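Local coordinates for methylenetetrahydrofolate--tRNA-(uracil-5-)-methyltransferase TrmFO (Thermus thermophilus, PDB 3G5S), which probably catalyses the folate- and FAD-dependent methylation of uridine 54 in tRNA to 5-methyluridine, with NADH or NADPH as reductant, at residues Asn5-Gly10 and Gly127-Ala132; Arg28-Arg33 and Glu115-Glu120. All blocks are in the same frame, centred on the assembly; numbering follows the deposited sequence.

Contact 1 of 2, residues Asn5-Gly10 and Gly127-Ala132; sequences NVVGAG and GITVLA. With FAD (flavin-adenine dinucleotide), chain B.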
loop_
_atom_site.group_PDB
_atom_site.type_symbol
_atom_site.label_atom_id
_atom_site.label_comp_id
_atom_site.label_asym_id
_atom_site.label_seq_id
_atom_site.Cartn_x
_atom_site.Cartn_y
_atom_site.Cartn_z
ATOM N N ASN A 5 23.857 -1.264 1.933
ATOM C CA ASN A 5 23.149 -2.457 2.355
ATOM C C ASN A 5 21.718 -2.434 1.852
ATOM O O ASN A 5 21.041 -1.417 1.968
ATOM C CB ASN A 5 23.118 -2.539 3.877
ATOM C CG ASN A 5 24.499 -2.572 4.483
ATOM O OD1 ASN A 5 25.303 -3.448 4.157
ATOM N ND2 ASN A 5 24.789 -1.623 5.367
ATOM N N VAL A 6 21.268 -3.562 1.312
ATOM C CA VAL A 6 19.855 -3.757 1.012
ATOM C C VAL A 6 19.441 -5.026 1.734
ATOM O O VAL A 6 19.993 -6.103 1.490
ATOM C CB VAL A 6 19.577 -3.857 -0.502
ATOM C CG1 VAL A 6 18.090 -4.162 -0.751
ATOM C CG2 VAL A 6 19.992 -2.569 -1.205
ATOM N N VAL A 7 18.499 -4.886 2.660
ATOM C CA VAL A 7 18.108 -6.000 3.502
ATOM C C VAL A 7 16.779 -6.563 3.017
ATOM O O VAL A 7 15.729 -5.930 3.149
ATOM C CB VAL A 7 18.013 -5.587 4.990
ATOM C CG1 VAL A 7 17.679 -6.796 5.845
ATOM C CG2 VAL A 7 19.316 -4.927 5.456
ATOM N N GLY A 8 16.852 -7.760 2.447
ATOM C CA GLY A 8 15.698 -8.428 1.868
ATOM C C GLY A 8 15.760 -8.370 0.352
ATOM O O GLY A 8 15.839 -7.281 -0.217
ATOM N N ALA A 9 15.730 -9.535 -0.294
ATOM C CA ALA A 9 15.788 -9.629 -1.748
ATOM C C ALA A 9 14.449 -10.071 -2.329
ATOM O O ALA A 9 14.384 -10.986 -3.156
ATOM C CB ALA A 9 16.896 -10.569 -2.176
ATOM N N GLY A 10 13.382 -9.416 -1.887
ATOM C CA GLY A 10 12.066 -9.627 -2.456
ATOM C C GLY A 10 11.802 -8.653 -3.588
ATOM O O GLY A 10 12.717 -8.235 -4.304
ATOM N N GLY A 127 25.556 2.598 8.368
ATOM C CA GLY A 127 25.830 3.105 7.041
ATOM C C GLY A 127 24.578 3.173 6.192
ATOM O O GLY A 127 23.475 2.844 6.631
ATOM N N ILE A 128 24.743 3.603 4.952
ATOM C CA ILE A 128 23.600 3.743 4.058
ATOM C C ILE A 128 22.960 2.379 3.832
ATOM O O ILE A 128 23.634 1.431 3.418
ATOM C CB ILE A 128 24.016 4.397 2.734
ATOM C CG1 ILE A 128 24.601 5.790 2.997
ATOM C CG2 ILE A 128 22.827 4.487 1.802
ATOM C CD1 ILE A 128 25.263 6.419 1.781
ATOM N N THR A 129 21.654 2.295 4.097
ATOM C CA THR A 129 20.965 1.015 4.186
ATOM C C THR A 129 19.505 1.169 3.781
ATOM O O THR A 129 18.823 2.094 4.235
ATOM C CB THR A 129 21.016 0.491 5.648
ATOM O OG1 THR A 129 22.369 0.190 6.000
ATOM C CG2 THR A 129 20.183 -0.755 5.826
ATOM N N VAL A 130 19.030 0.248 2.946
ATOM C CA VAL A 130 17.613 0.131 2.613
ATOM C C VAL A 130 17.051 -1.129 3.264
ATOM O O VAL A 130 17.583 -2.223 3.061
ATOM C CB VAL A 130 17.409 0.030 1.083
ATOM C CG1 VAL A 130 15.925 -0.126 0.749
ATOM C CG2 VAL A 130 17.994 1.245 0.380
ATOM N N LEU A 131 15.986 -0.970 4.050
ATOM C CA LEU A 131 15.289 -2.100 4.663
ATOM C C LEU A 131 14.070 -2.471 3.825
ATOM O O LEU A 131 13.211 -1.636 3.568
ATOM C CB LEU A 131 14.845 -1.748 6.078
ATOM C CG LEU A 131 15.956 -1.309 7.029
ATOM C CD1 LEU A 131 15.358 -0.944 8.363
ATOM C CD2 LEU A 131 17.035 -2.383 7.184
ATOM N N ALA A 132 14.004 -3.732 3.410
ATOM C CA ALA A 132 12.972 -4.189 2.477
ATOM C C ALA A 132 12.567 -5.629 2.803
ATOM O O ALA A 132 12.566 -6.507 1.942
ATOM C CB ALA A 132 13.477 -4.071 1.035
HETATM P PA FAD B . 8.993 -9.704 0.099
HETATM O O1A FAD B . 8.322 -10.653 1.049
HETATM O O2A FAD B . 8.794 -9.910 -1.371
HETATM O O5B FAD B . 10.568 -9.656 0.360
HETATM C C5B FAD B . 11.100 -9.562 1.666
HETATM C C4B FAD B . 12.378 -10.377 1.692
HETATM O O4B FAD B . 13.058 -10.140 2.913
HETATM C C3B FAD B . 12.097 -11.877 1.638
HETATM O O3B FAD B . 12.852 -12.493 0.613
HETATM C C2B FAD B . 12.500 -12.385 3.023
HETATM O O2B FAD B . 13.013 -13.701 3.044
HETATM C C1B FAD B . 13.561 -11.378 3.423
HETATM N N9A FAD B . 13.787 -11.149 4.858
HETATM C C8A FAD B . 12.852 -10.920 5.829
HETATM N N7A FAD B . 13.490 -10.653 6.988
HETATM C C5A FAD B . 14.829 -10.701 6.752
HETATM C C6A FAD B . 15.946 -10.512 7.553
HETATM N N6A FAD B . 15.859 -10.039 8.803
HETATM N N1A FAD B . 17.185 -10.628 6.984
HETATM C C2A FAD B . 17.340 -10.949 5.656
HETATM N N3A FAD B . 16.240 -11.136 4.850
HETATM C C4A FAD B . 15.021 -11.015 5.414
HETATM N N1 FAD B . 0.779 -8.911 -3.335
HETATM C C2 FAD B . 0.116 -8.786 -4.529
HETATM O O2 FAD B . 0.260 -7.780 -5.220
HETATM N N3 FAD B . -0.716 -9.804 -4.955
HETATM C C4 FAD B . -0.904 -10.961 -4.217
HETATM O O4 FAD B . -1.651 -11.857 -4.630
HETATM C C4X FAD B . -0.223 -11.077 -3.006
HETATM N N5 FAD B . -0.373 -12.199 -2.222
HETATM C C5X FAD B . 0.316 -12.300 -1.031
HETATM C C6 FAD B . 0.163 -13.444 -0.254
HETATM C C7 FAD B . 0.835 -13.568 0.954
HETATM C C7M FAD B . 0.666 -14.807 1.790
HETATM C C8 FAD B . 1.673 -12.542 1.380
HETATM C C8M FAD B . 2.409 -12.666 2.683
HETATM C C9 FAD B . 1.830 -11.397 0.602
HETATM C C9A FAD B . 1.152 -11.267 -0.607
HETATM N N10 FAD B . 1.293 -10.118 -1.375
HETATM C C10 FAD B . 0.611 -10.046 -2.576
HETATM C "C1'" FAD B . 1.613 -8.808 -0.691
HETATM C "C2'" FAD B . 2.913 -8.144 -1.177
HETATM O "O2'" FAD B . 2.719 -7.368 -2.348
HETATM C "C3'" FAD B . 4.044 -9.154 -1.368
HETATM O "O3'" FAD B . 4.325 -9.694 -0.092
HETATM C "C4'" FAD B . 5.315 -8.540 -1.951
HETATM O "O4'" FAD B . 6.191 -9.598 -2.285
HETATM C "C5'" FAD B . 5.972 -7.553 -0.993
HETATM O "O5'" FAD B . 7.264 -7.229 -1.457
HETATM P P FAD B . 8.420 -6.911 -0.398
HETATM O O1P FAD B . 8.005 -5.813 0.527
HETATM O O2P FAD B . 9.677 -6.717 -1.180
HETATM O O3P FAD B . 8.500 -8.233 0.511
HETATM O O HOH W 1 12.327 -6.999 -0.733
#
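The first strand of the FAD-binding Rossmann fold runs parallel to strand 129-131 here, Asn-5 meeting Thr-129, Val-6 meeting Val-130 and Val-7 meeting Leu-131. Backbone hydrogen bonds lace the pair together: Val-130 N gives to Asn-5 O at 2.8 Å, Val-7 N to Val-130 O, and Ala-132 N to Val-7 O just where both strands end. At the other end Asn-5 contributes its side chain as well. With CG beside its own backbone N (chi1 -59°), the amide crosses toward Thr-129, and ND2 reaches OG1 at 3.1 Å, the hydroxyl lying in the amide plane and the N-H...O angle a straight 168°. Thr-129 OG1 passes its proton back to Gly-127 O, 2.9 Å away and approached from above the carbonyl plane, so one hydroxyl both accepts and donates; Asn-5 OD1 is taken by Arg-28. Were the Thr-129 hydroxyl lost to an alanine here, the Asn-5 amide N-H would probably lose its acceptor and Gly-127 O its donor. On the same face Val-7 CG2 lies alongside Leu-131 CD2 at 3.8 Å, while Val-6 and Val-130 occupy the face covered by helices 11-22 and 343-361. Beyond the strands comes the glycine-rich turn of the dinucleotide-binding motif, Gly-8 and Gly-10 being its first two glycines. A side chain on Gly-8 would strike Ala-132 O; one on Gly-10 would run into FAD O5B, which sits 3.2 Å from Gly-10 CA. Gly-10 occupies the N-cap position of helix 11-22, in the usual strand-turn-helix order, and a water joins Ala-132 O to FAD O2P, at 2.7 Å from each oxygen, with a weak bond from Gly-10 N.

Contact 2 of 2, residues Arg28-Arg33 and Glu115-Glu120; sequences RLFEMR and EVVREE. With FAD (flavin-adenine dinucleotide), chain B.
FAD O3B, a ribose hydroxyl of the adenosine half, is gripped by three groups: it donates to Glu-31 OE2 at 2.7 Å and accepts from Arg-33 NE and NH2, each at 2.9 Å, near the plane of the guanidinium, while NH1 bonds the Thr-43 and Arg-45 backbone oxygens. Glu-31 stands just past the second strand of the Rossmann fold, the customary place for the acid that binds the adenosine ribose, and its other oxygen, OE1, takes the proton of FAD O2B, again at 2.7 Å. Glu-31 bends at chi2 (51°) to bring both oxygens to the diol. OE1 also receives Arg-33 N on its anti lone pair, and OE2 is held by Ala-9 N, which together fix the carboxylate's rotation; the nearby Arg-33 charge would be expected to keep it ionised. The strands 28-30 and 115-117 behind this site run parallel, their axes 27° apart, with Leu-29 N bonded to Glu-115 O, Val-117 N to Leu-29 O and Glu-31 N to Val-117 O. On one face Phe-30 lies alongside Val-117, CD2 to CB 3.7 Å, and Glu-119 CG touches the ring at its edge, close to the ring plane. Further back, Arg-28 NE and Glu-115 OE2 form a long ion pair at 3.7 Å, a water bonding Glu-115 OE1 and, weakly, NE; Arg-28 NH1 is held more firmly by Asn-5 OD1. Past the strands both segments approach the adenine from one side, with Val-7 CG1 on the other. Met-32, present as selenomethionine, sets its SE 3.7 Å from FAD C5A, and Glu-120 its CG near FAD N6A, its carboxylate being turned to Ser-138 and Arg-122. Arg-118 NH1 donates to Asp-44 O and, at 2.8 Å from above the carbonyl plane, to Arg-33 O.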
loop_
_atom_site.group_PDB
_atom_site.type_symbol
_atom_site.label_atom_id
_atom_site.label_comp_id
_atom_site.label_asym_id
_atom_site.label_seq_id
_atom_site.Cartn_x
_atom_site.Cartn_y
_atom_site.Cartn_z
ATOM N N ARG A 28 25.424 -4.557 -1.028
ATOM C CA ARG A 28 25.472 -5.757 -0.221
ATOM C C ARG A 28 24.020 -6.145 0.022
ATOM O O ARG A 28 23.311 -5.477 0.781
ATOM C CB ARG A 28 26.176 -5.461 1.102
ATOM C CG ARG A 28 26.395 -6.673 1.970
ATOM C CD ARG A 28 27.177 -6.324 3.239
ATOM N NE ARG A 28 28.527 -5.839 2.952
ATOM C CZ ARG A 28 28.920 -4.572 3.072
ATOM N NH1 ARG A 28 28.068 -3.635 3.468
ATOM N NH2 ARG A 28 30.171 -4.240 2.787
ATOM N N LEU A 29 23.582 -7.198 -0.661
ATOM C CA LEU A 29 22.190 -7.624 -0.635
ATOM C C LEU A 29 22.052 -8.818 0.288
ATOM O O LEU A 29 22.614 -9.882 0.020
ATOM C CB LEU A 29 21.742 -7.993 -2.050
ATOM C CG LEU A 29 20.314 -8.507 -2.227
ATOM C CD1 LEU A 29 19.308 -7.455 -1.799
ATOM C CD2 LEU A 29 20.090 -8.912 -3.672
ATOM N N PHE A 30 21.322 -8.627 1.384
ATOM C CA PHE A 30 21.115 -9.679 2.373
ATOM C C PHE A 30 19.801 -10.396 2.103
ATOM O O PHE A 30 18.766 -9.759 1.893
ATOM C CB PHE A 30 21.042 -9.096 3.791
ATOM C CG PHE A 30 22.322 -8.481 4.288
ATOM C CD1 PHE A 30 22.614 -7.151 4.035
ATOM C CD2 PHE A 30 23.207 -9.221 5.053
ATOM C CE1 PHE A 30 23.776 -6.582 4.515
ATOM C CE2 PHE A 30 24.368 -8.655 5.530
ATOM C CZ PHE A 30 24.655 -7.338 5.267
ATOM N N GLU A 31 19.842 -11.722 2.133
ATOM C CA GLU A 31 18.640 -12.522 2.003
ATOM C C GLU A 31 18.786 -13.768 2.855
ATOM O O GLU A 31 19.746 -14.523 2.706
ATOM C CB GLU A 31 18.388 -12.898 0.542
ATOM C CG GLU A 31 17.196 -13.820 0.341
ATOM C CD GLU A 31 15.942 -13.304 1.015
ATOM O OE1 GLU A 31 15.408 -14.023 1.892
ATOM O OE2 GLU A 31 15.497 -12.181 0.677
HETATM N N MSE A 32 17.834 -13.987 3.752
HETATM C CA MSE A 32 17.929 -15.136 4.644
HETATM C C MSE A 32 17.498 -16.455 3.996
HETATM O O MSE A 32 17.901 -17.530 4.442
HETATM C CB MSE A 32 17.137 -14.879 5.918
HETATM C CG MSE A 32 15.646 -14.820 5.728
HETATM SE SE MSE A 32 14.774 -14.338 7.384
HETATM C CE MSE A 32 12.928 -14.580 6.801
ATOM N N ARG A 33 16.680 -16.380 2.952
ATOM C CA ARG A 33 16.298 -17.578 2.225
ATOM C C ARG A 33 17.501 -18.104 1.454
ATOM O O ARG A 33 18.342 -17.323 1.018
ATOM C CB ARG A 33 15.150 -17.275 1.265
ATOM C CG ARG A 33 13.864 -16.874 1.956
ATOM C CD ARG A 33 12.751 -16.609 0.954
ATOM N NE ARG A 33 12.915 -15.375 0.188
ATOM C CZ ARG A 33 13.224 -15.319 -1.108
ATOM N NH1 ARG A 33 13.437 -16.429 -1.800
ATOM N NH2 ARG A 33 13.319 -14.142 -1.717
ATOM N N GLU A 115 27.235 -7.897 -4.132
ATOM C CA GLU A 115 27.573 -8.997 -3.235
ATOM C C GLU A 115 26.298 -9.480 -2.561
ATOM O O GLU A 115 25.537 -8.680 -2.012
ATOM C CB GLU A 115 28.573 -8.559 -2.165
ATOM C CG GLU A 115 28.925 -9.688 -1.196
ATOM C CD GLU A 115 29.686 -9.229 0.043
ATOM O OE1 GLU A 115 30.100 -10.100 0.837
ATOM O OE2 GLU A 115 29.863 -8.009 0.236
ATOM N N VAL A 116 26.063 -10.786 -2.617
ATOM C CA VAL A 116 24.930 -11.402 -1.951
ATOM C C VAL A 116 25.402 -12.042 -0.654
ATOM O O VAL A 116 26.380 -12.786 -0.649
ATOM C CB VAL A 116 24.290 -12.489 -2.832
ATOM C CG1 VAL A 116 23.131 -13.150 -2.111
ATOM C CG2 VAL A 116 23.823 -11.895 -4.153
ATOM N N VAL A 117 24.706 -11.742 0.438
ATOM C CA VAL A 117 24.992 -12.344 1.729
ATOM C C VAL A 117 23.764 -13.130 2.174
ATOM O O VAL A 117 22.692 -12.549 2.399
ATOM C CB VAL A 117 25.342 -11.274 2.778
ATOM C CG1 VAL A 117 25.644 -11.920 4.119
ATOM C CG2 VAL A 117 26.527 -10.432 2.314
ATOM N N ARG A 118 23.912 -14.448 2.273
ATOM C CA ARG A 118 22.803 -15.295 2.675
ATOM C C ARG A 118 22.804 -15.400 4.188
ATOM O O ARG A 118 23.423 -16.297 4.768
ATOM C CB ARG A 118 22.911 -16.679 2.036
ATOM C CG ARG A 118 22.857 -16.672 0.514
ATOM C CD ARG A 118 21.428 -16.535 -0.016
ATOM N NE ARG A 118 21.402 -16.513 -1.479
ATOM C CZ ARG A 118 20.300 -16.591 -2.223
ATOM N NH1 ARG A 118 19.109 -16.691 -1.649
ATOM N NH2 ARG A 118 20.390 -16.566 -3.546
ATOM N N GLU A 119 22.123 -14.462 4.828
ATOM C CA GLU A 119 22.032 -14.448 6.274
ATOM C C GLU A 119 20.825 -13.632 6.701
ATOM O O GLU A 119 20.323 -12.793 5.944
ATOM C CB GLU A 119 23.305 -13.867 6.887
ATOM C CG GLU A 119 23.359 -12.352 6.937
ATOM C CD GLU A 119 24.494 -11.839 7.806
ATOM O OE1 GLU A 119 24.285 -10.847 8.539
ATOM O OE2 GLU A 119 25.593 -12.429 7.759
ATOM N N GLU A 120 20.347 -13.903 7.907
ATOM C CA GLU A 120 19.316 -13.087 8.513
ATOM C C GLU A 120 19.955 -11.878 9.175
ATOM O O GLU A 120 20.860 -12.022 9.992
ATOM C CB GLU A 120 18.543 -13.869 9.573
ATOM C CG GLU A 120 17.464 -13.019 10.211
ATOM C CD GLU A 120 16.973 -13.532 11.547
ATOM O OE1 GLU A 120 17.555 -14.498 12.095
ATOM O OE2 GLU A 120 15.998 -12.942 12.055
HETATM P PA FAD B . 8.993 -9.704 0.099
HETATM O O1A FAD B . 8.322 -10.653 1.049
HETATM O O2A FAD B . 8.794 -9.910 -1.371
HETATM O O5B FAD B . 10.568 -9.656 0.360
HETATM C C5B FAD B . 11.100 -9.562 1.666
HETATM C C4B FAD B . 12.378 -10.377 1.692
HETATM O O4B FAD B . 13.058 -10.140 2.913
HETATM C C3B FAD B . 12.097 -11.877 1.638
HETATM O O3B FAD B . 12.852 -12.493 0.613
HETATM C C2B FAD B . 12.500 -12.385 3.023
HETATM O O2B FAD B . 13.013 -13.701 3.044
HETATM C C1B FAD B . 13.561 -11.378 3.423
HETATM N N9A FAD B . 13.787 -11.149 4.858
HETATM C C8A FAD B . 12.852 -10.920 5.829
HETATM N N7A FAD B . 13.490 -10.653 6.988
HETATM C C5A FAD B . 14.829 -10.701 6.752
HETATM C C6A FAD B . 15.946 -10.512 7.553
HETATM N N6A FAD B . 15.859 -10.039 8.803
HETATM N N1A FAD B . 17.185 -10.628 6.984
HETATM C C2A FAD B . 17.340 -10.949 5.656
HETATM N N3A FAD B . 16.240 -11.136 4.850
HETATM C C4A FAD B . 15.021 -11.015 5.414
HETATM N N1 FAD B . 0.779 -8.911 -3.335
HETATM C C2 FAD B . 0.116 -8.786 -4.529
HETATM O O2 FAD B . 0.260 -7.780 -5.220
HETATM N N3 FAD B . -0.716 -9.804 -4.955
HETATM C C4 FAD B . -0.904 -10.961 -4.217
HETATM O O4 FAD B . -1.651 -11.857 -4.630
HETATM C C4X FAD B . -0.223 -11.077 -3.006
HETATM N N5 FAD B . -0.373 -12.199 -2.222
HETATM C C5X FAD B . 0.316 -12.300 -1.031
HETATM C C6 FAD B . 0.163 -13.444 -0.254
HETATM C C7 FAD B . 0.835 -13.568 0.954
HETATM C C7M FAD B . 0.666 -14.807 1.790
HETATM C C8 FAD B . 1.673 -12.542 1.380
HETATM C C8M FAD B . 2.409 -12.666 2.683
HETATM C C9 FAD B . 1.830 -11.397 0.602
HETATM C C9A FAD B . 1.152 -11.267 -0.607
HETATM N N10 FAD B . 1.293 -10.118 -1.375
HETATM C C10 FAD B . 0.611 -10.046 -2.576
HETATM C "C1'" FAD B . 1.613 -8.808 -0.691
HETATM C "C2'" FAD B . 2.913 -8.144 -1.177
HETATM O "O2'" FAD B . 2.719 -7.368 -2.348
HETATM C "C3'" FAD B . 4.044 -9.154 -1.368
HETATM O "O3'" FAD B . 4.325 -9.694 -0.092
HETATM C "C4'" FAD B . 5.315 -8.540 -1.951
HETATM O "O4'" FAD B . 6.191 -9.598 -2.285
HETATM C "C5'" FAD B . 5.972 -7.553 -0.993
HETATM O "O5'" FAD B . 7.264 -7.229 -1.457
HETATM P P FAD B . 8.420 -6.911 -0.398
HETATM O O1P FAD B . 8.005 -5.813 0.527
HETATM O O2P FAD B . 9.677 -6.717 -1.180
HETATM O O3P FAD B . 8.500 -8.233 0.511
HETATM O O HOH W 2 29.955 -8.814 3.403
#

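How the contacts relate
From the N terminus the chain runs through strand 4-7 and its glycine-rich turn into helix 11-22, a right-handed parallel crossover bringing it to strand 27-30 alongside. A long excursion follows before strand 114-117 returns to the outer edge next to 27-30, closing the loop of contact 2. Strand 129-131 then comes in on the far side of 4-7 and closes the larger loop of contact 1, within which contact 2 is nested. The sheet order is thus 114-117, 27-30, 4-7, 129-131, and 331-333 later completes it. The contacts join through Gly-8 N and Phe-30 O, 2.8 Å apart, while FAD spans both, the pyrophosphate and inner side of the adenosine against contact 1, the ribose hydroxyls and adenine against contact 2.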